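Local coordinates for putative hemin storage protein (Bordetella bronchiseptica, PDB 6AU1) that cleaves deacetylated poly-beta-1,6-N-acetylglucosamine, a biofilm polysaccharide, through the glycoside hydrolase domain captured in this chain, at residues Y45-A50 / Y91-V96; G156-D161 / V230-L235. All coordinates share one frame; numbering follows the deposited sequence.

Interaction 1 (Y45-A50 / Y91-V96)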
loop_
_atom_site.group_PDB
_atom_site.type_symbol
_atom_site.label_atom_id
_atom_site.label_comp_id
_atom_site.label_asym_id
_atom_site.label_seq_id
_atom_site.Cartn_x
_atom_site.Cartn_y
_atom_site.Cartn_z
ATOM N N TYR A 45 -0.692 -10.300 1.709
ATOM C CA TYR A 45 -1.310 -8.996 1.540
ATOM C C TYR A 45 -2.184 -9.065 0.295
ATOM O O TYR A 45 -1.663 -9.113 -0.812
ATOM C CB TYR A 45 -0.253 -7.897 1.385
ATOM C CG TYR A 45 0.587 -7.628 2.621
ATOM C CD1 TYR A 45 0.295 -8.222 3.843
ATOM C CD2 TYR A 45 1.648 -6.730 2.565
ATOM C CE1 TYR A 45 1.077 -7.952 4.974
ATOM C CE2 TYR A 45 2.420 -6.452 3.678
ATOM C CZ TYR A 45 2.128 -7.056 4.876
ATOM O OH TYR A 45 2.907 -6.765 5.979
ATOM N N LEU A 46 -3.499 -9.097 0.484
ATOM C CA LEU A 46 -4.401 -9.489 -0.590
ATOM C C LEU A 46 -5.180 -8.291 -1.167
ATOM O O LEU A 46 -5.932 -7.627 -0.459
ATOM C CB LEU A 46 -5.366 -10.568 -0.073
ATOM C CG LEU A 46 -6.254 -11.192 -1.148
ATOM C CD1 LEU A 46 -5.390 -11.970 -2.144
ATOM C CD2 LEU A 46 -7.277 -12.124 -0.486
ATOM N N GLN A 47 -4.985 -8.035 -2.459
ATOM C CA GLN A 47 -5.663 -6.942 -3.166
ATOM C C GLN A 47 -7.181 -7.030 -3.032
ATOM O O GLN A 47 -7.768 -8.061 -3.367
ATOM C CB GLN A 47 -5.279 -6.987 -4.644
ATOM C CG GLN A 47 -5.560 -5.701 -5.424
ATOM C CD GLN A 47 -5.371 -5.899 -6.920
ATOM O OE1 GLN A 47 -5.438 -7.019 -7.420
ATOM N NE2 GLN A 47 -5.159 -4.804 -7.646
ATOM N N ALA A 48 -7.823 -5.955 -2.566
ATOM C CA ALA A 48 -9.279 -5.971 -2.412
ATOM C C ALA A 48 -9.967 -5.101 -3.466
ATOM O O ALA A 48 -11.202 -5.057 -3.540
ATOM C CB ALA A 48 -9.667 -5.510 -0.995
ATOM N N PHE A 49 -9.147 -4.418 -4.267
ATOM C CA PHE A 49 -9.604 -3.492 -5.317
ATOM C C PHE A 49 -9.124 -3.970 -6.689
ATOM O O PHE A 49 -8.190 -4.768 -6.776
ATOM C CB PHE A 49 -9.076 -2.073 -5.034
ATOM C CG PHE A 49 -7.570 -1.965 -5.069
ATOM C CD1 PHE A 49 -6.803 -2.388 -3.988
ATOM C CD2 PHE A 49 -6.924 -1.444 -6.187
ATOM C CE1 PHE A 49 -5.410 -2.287 -4.006
ATOM C CE2 PHE A 49 -5.539 -1.346 -6.225
ATOM C CZ PHE A 49 -4.775 -1.769 -5.128
ATOM N N ALA A 50 -9.758 -3.498 -7.762
ATOM C CA ALA A 50 -9.345 -3.897 -9.101
ATOM C C ALA A 50 -8.542 -2.785 -9.775
ATOM O O ALA A 50 -8.935 -1.623 -9.743
ATOM C CB ALA A 50 -10.551 -4.258 -9.944
ATOM N N TYR A 91 -4.132 -9.918 5.013
ATOM C CA TYR A 91 -4.384 -8.487 5.159
ATOM C C TYR A 91 -5.176 -8.007 3.960
ATOM O O TYR A 91 -4.870 -8.393 2.831
ATOM C CB TYR A 91 -3.084 -7.669 5.218
ATOM C CG TYR A 91 -2.228 -7.785 6.459
ATOM C CD1 TYR A 91 -1.959 -9.011 7.044
ATOM C CD2 TYR A 91 -1.630 -6.653 7.006
ATOM C CE1 TYR A 91 -1.136 -9.107 8.169
ATOM C CE2 TYR A 91 -0.809 -6.737 8.120
ATOM C CZ TYR A 91 -0.568 -7.967 8.696
ATOM O OH TYR A 91 0.247 -8.063 9.805
ATOM N N ALA A 92 -6.172 -7.159 4.189
ATOM C CA ALA A 92 -6.868 -6.519 3.083
ATOM C C ALA A 92 -6.049 -5.332 2.607
ATOM O O ALA A 92 -5.764 -4.428 3.381
ATOM C CB ALA A 92 -8.269 -6.074 3.501
ATOM N N TRP A 93 -5.660 -5.361 1.336
ATOM C CA TRP A 93 -4.881 -4.289 0.722
ATOM C C TRP A 93 -5.857 -3.392 -0.052
ATOM O O TRP A 93 -6.501 -3.842 -1.004
ATOM C CB TRP A 93 -3.796 -4.912 -0.172
ATOM C CG TRP A 93 -3.103 -4.019 -1.139
ATOM C CD1 TRP A 93 -2.832 -2.679 -1.003
ATOM C CD2 TRP A 93 -2.590 -4.408 -2.414
ATOM N NE1 TRP A 93 -2.172 -2.222 -2.121
ATOM C CE2 TRP A 93 -2.018 -3.260 -3.004
ATOM C CE3 TRP A 93 -2.555 -5.622 -3.119
ATOM C CZ2 TRP A 93 -1.424 -3.283 -4.271
ATOM C CZ3 TRP A 93 -1.970 -5.641 -4.388
ATOM C CH2 TRP A 93 -1.404 -4.477 -4.940
ATOM N N LEU A 94 -6.003 -2.141 0.386
ATOM C CA LEU A 94 -7.010 -1.243 -0.185
ATOM C C LEU A 94 -6.411 0.155 -0.339
ATOM O O LEU A 94 -5.554 0.530 0.445
ATOM C CB LEU A 94 -8.247 -1.208 0.728
ATOM C CG LEU A 94 -9.637 -0.835 0.215
ATOM C CD1 LEU A 94 -10.064 -1.735 -0.950
ATOM C CD2 LEU A 94 -10.650 -0.881 1.364
ATOM N N PRO A 95 -6.874 0.921 -1.333
ATOM C CA PRO A 95 -6.438 2.320 -1.436
ATOM C C PRO A 95 -6.879 3.125 -0.228
ATOM O O PRO A 95 -7.859 2.791 0.430
ATOM C CB PRO A 95 -7.150 2.826 -2.697
ATOM C CG PRO A 95 -7.503 1.584 -3.477
ATOM C CD PRO A 95 -7.813 0.561 -2.408
ATOM N N VAL A 96 -6.153 4.196 0.051
ATOM C CA VAL A 96 -6.550 5.130 1.079
ATOM C C VAL A 96 -7.460 6.207 0.480
ATOM O O VAL A 96 -8.417 6.655 1.120
ATOM C CB VAL A 96 -5.315 5.779 1.727
ATOM C CG1 VAL A 96 -5.738 6.748 2.846
ATOM C CG2 VAL A 96 -4.365 4.692 2.277
HETATM O O HOH W 1 2.689 -8.361 8.172
#
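Phe49 and Trp93 meet edge-to-face just past the end of strand 43-47, the phenyl edge turned onto the indole with the two planes 85° apart. Between the two rings the nearest atoms are Phe49 CE1 and Trp93 CE2, 3.7 Å apart. The phenyl ring is itself sandwiched: CG of Gln47 lies over one face, and on the opposite face Pro95 makes a CH-pi contact, its CG 4.0 Å from the Phe49 ring centroid. With CG set between its own backbone N and carbonyl carbon (chi1 63°), Phe49 swings its ring back over strand 89-94, where the Trp93 carbonyl oxygen meets the ring edge in plane. Trp93 has its CG opposite the backbone N (chi1 166°), which lays its six-membered ring along Gln47; CE3 is 3.4 Å from Gln47 CB. The extended Gln47 chain carries its amide on to Asp15.

At the other end, Tyr45 and Tyr91 run alongside each other with their hydroxyls at the same end. CE1 of Tyr45 sits over the centre of the Tyr91 ring, and one water joins the hydroxyls, weakly on the Tyr91 side. Beneath the side chains, Leu46 N to Tyr91 O (2.8 Å), Trp93 N to Leu46 O and Ala48 N to Trp93 O form a parallel ladder. Such neighbouring parallel strands, with aromatic residues gathered at their C-terminal ends, are characteristic of a TIM-barrel glycoside hydrolase.

Interaction 2 (G156-D161 / V230-L235); sequences GLLFHD and VVARNL. With EDO (1,2-ethanediol), chain G.
Four backbone hydrogen bonds run between Leu157 and Val230, Ala232 and Leu157, Phe159 and Ala232, and Asn234 and Phe159, holding the two strands parallel.

Apolar packing occupies both sheet faces. On one, Leu158 CD1 rests 3.9 Å from Ala232 CB; on the other, Phe159 CE2 reaches Val231 CB at 3.9 Å. Phe159 CG stands beside its backbone N (chi1 -63°), directing the ring back along the strand toward Val231.

Polar groups collect at the C-terminal ends. Asn234 lays its side chain against the 160-161 turn: CB packs 3.8 Å from Asp161 CB, OD1 comes near Asp161 N without bonding it, and ND2 makes weak hydrogen bonds to Glu300 and Ala264. A water in the plane of the Arg233 guanidinium accepts from NE (2.8 Å) and donates to His160 O and Asn234 O, bridging the two segments; the far end of Arg233 is held by Ala163 O and Tyr260. Asp161 OD1, over one face of the His160 ring, and Asp161 O each accept a 2.6 Å hydrogen bond from an ethanediol (O1 and O2), probably a crystallisation additive. These C-terminal strand ends belong to the end of a TIM barrel where glycoside hydrolases of this fold usually carry the active site.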
loop_
_atom_site.group_PDB
_atom_site.type_symbol
_atom_site.label_atom_id
_atom_site.label_comp_id
_atom_site.label_asym_id
_atom_site.label_seq_id
_atom_site.Cartn_x
_atom_site.Cartn_y
_atom_site.Cartn_z
ATOM N N GLY A 156 -5.722 -8.147 9.005
ATOM C CA GLY A 156 -5.059 -6.857 9.018
ATOM C C GLY A 156 -5.432 -6.012 7.827
ATOM O O GLY A 156 -6.167 -6.454 6.938
ATOM N N LEU A 157 -4.914 -4.788 7.813
ATOM C CA LEU A 157 -5.079 -3.888 6.674
ATOM C C LEU A 157 -3.718 -3.486 6.144
ATOM O O LEU A 157 -2.810 -3.186 6.929
ATOM C CB LEU A 157 -5.843 -2.620 7.066
ATOM C CG LEU A 157 -7.317 -2.682 7.428
ATOM C CD1 LEU A 157 -7.701 -1.353 8.066
ATOM C CD2 LEU A 157 -8.166 -2.965 6.176
ATOM N N LEU A 158 -3.570 -3.494 4.825
ATOM C CA LEU A 158 -2.427 -2.845 4.201
ATOM C C LEU A 158 -2.933 -1.602 3.490
ATOM O O LEU A 158 -3.655 -1.675 2.500
ATOM C CB LEU A 158 -1.698 -3.764 3.213
ATOM C CG LEU A 158 -0.624 -3.037 2.384
ATOM C CD1 LEU A 158 0.549 -2.531 3.260
ATOM C CD2 LEU A 158 -0.117 -3.907 1.214
ATOM N N PHE A 159 -2.550 -0.447 4.009
ATOM C CA PHE A 159 -2.884 0.795 3.341
ATOM C C PHE A 159 -1.937 1.007 2.155
ATOM O O PHE A 159 -0.720 1.041 2.316
ATOM C CB PHE A 159 -2.800 1.961 4.334
ATOM C CG PHE A 159 -3.793 1.864 5.471
ATOM C CD1 PHE A 159 -5.154 2.052 5.243
ATOM C CD2 PHE A 159 -3.360 1.619 6.766
ATOM C CE1 PHE A 159 -6.072 1.973 6.294
ATOM C CE2 PHE A 159 -4.266 1.540 7.825
ATOM C CZ PHE A 159 -5.625 1.718 7.584
ATOM N N HIS A 160 -2.528 1.153 0.973
ATOM C CA HIS A 160 -1.841 1.243 -0.323
ATOM C C HIS A 160 -0.909 2.441 -0.451
ATOM O O HIS A 160 -1.016 3.391 0.323
ATOM C CB HIS A 160 -2.927 1.296 -1.411
ATOM C CG HIS A 160 -2.430 1.147 -2.823
ATOM N ND1 HIS A 160 -1.344 0.374 -3.170
ATOM C CD2 HIS A 160 -2.925 1.645 -3.985
ATOM C CE1 HIS A 160 -1.180 0.411 -4.482
ATOM N NE2 HIS A 160 -2.120 1.184 -5.000
ATOM N N ASP A 161 -0.021 2.399 -1.446
ATOM C CA ASP A 161 0.913 3.501 -1.698
ATOM C C ASP A 161 0.269 4.688 -2.427
ATOM O O ASP A 161 0.963 5.629 -2.808
ATOM C CB ASP A 161 2.148 3.002 -2.483
ATOM C CG ASP A 161 1.829 2.478 -3.895
ATOM O OD1 ASP A 161 0.754 2.760 -4.458
ATOM O OD2 ASP A 161 2.701 1.778 -4.463
ATOM N N VAL A 230 -4.429 -5.641 12.945
ATOM C CA VAL A 230 -3.072 -5.217 12.623
ATOM C C VAL A 230 -3.088 -4.307 11.408
ATOM O O VAL A 230 -3.845 -4.550 10.476
ATOM C CB VAL A 230 -2.168 -6.423 12.335
ATOM C CG1 VAL A 230 -0.720 -5.989 12.160
ATOM C CG2 VAL A 230 -2.295 -7.452 13.448
ATOM N N VAL A 231 -2.278 -3.254 11.414
ATOM C CA VAL A 231 -2.197 -2.398 10.231
ATOM C C VAL A 231 -0.772 -2.191 9.727
ATOM O O VAL A 231 0.180 -2.053 10.503
ATOM C CB VAL A 231 -2.844 -0.997 10.477
ATOM C CG1 VAL A 231 -4.348 -1.148 10.753
ATOM C CG2 VAL A 231 -2.142 -0.243 11.613
ATOM N N ALA A 232 -0.641 -2.181 8.405
ATOM C CA ALA A 232 0.613 -1.851 7.740
ATOM C C ALA A 232 0.340 -0.773 6.708
ATOM O O ALA A 232 -0.806 -0.604 6.275
ATOM C CB ALA A 232 1.224 -3.086 7.076
ATOM N N ARG A 233 1.371 -0.040 6.315
ATOM C CA ARG A 233 1.205 0.925 5.224
ATOM C C ARG A 233 2.431 0.898 4.320
ATOM O O ARG A 233 3.553 0.794 4.805
ATOM C CB ARG A 233 0.969 2.337 5.776
ATOM C CG ARG A 233 0.762 3.410 4.666
ATOM C CD ARG A 233 0.232 4.726 5.241
ATOM N NE ARG A 233 0.356 5.820 4.274
ATOM C CZ ARG A 233 0.319 7.109 4.602
ATOM N NH1 ARG A 233 0.124 7.473 5.872
ATOM N NH2 ARG A 233 0.498 8.034 3.662
ATOM N N ASN A 234 2.211 0.971 3.008
ATOM C CA ASN A 234 3.311 1.085 2.052
ATOM C C ASN A 234 4.039 2.416 2.184
ATOM O O ASN A 234 3.409 3.485 2.219
ATOM C CB ASN A 234 2.814 0.959 0.604
ATOM C CG ASN A 234 2.456 -0.457 0.216
ATOM O OD1 ASN A 234 1.413 -0.680 -0.380
ATOM N ND2 ASN A 234 3.341 -1.412 0.508
ATOM N N LEU A 235 5.364 2.339 2.225
ATOM C CA LEU A 235 6.227 3.514 2.308
ATOM C C LEU A 235 7.200 3.492 1.137
ATOM O O LEU A 235 7.855 2.471 0.883
ATOM C CB LEU A 235 6.997 3.521 3.641
ATOM C CG LEU A 235 8.073 4.591 3.851
ATOM C CD1 LEU A 235 7.468 6.000 3.793
ATOM C CD2 LEU A 235 8.765 4.361 5.182
HETATM C C1 EDO G . 0.832 5.160 -6.871
HETATM O O1 EDO G . -0.168 4.546 -6.037
HETATM C C2 EDO G . 1.121 6.575 -6.380
HETATM O O2 EDO G . 1.813 6.519 -5.126
HETATM O O HOH W 2 0.952 4.833 1.685
#

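Following the chain from the N terminus, 45-50 pairs with 91-96 across a 40-residue connection that includes helix 75-86, so interaction 1 closes first. The chain then runs through helix 135-151 into 156-161, and interaction 2 closes a longer, mostly helical loop, dominated by helix 195-223, when it reaches 230-235. The two loops follow in series, neither nesting nor crossing. They are joined across the sheet because strands 89-94 and 156-159 are neighbours: Ala92 probably hydrogen-bonds through its N and O to Gly156 and Leu158, and the His160 ring meets those of Trp93 and Phe49. Together they tie four consecutive parallel strands into one side of the barrel.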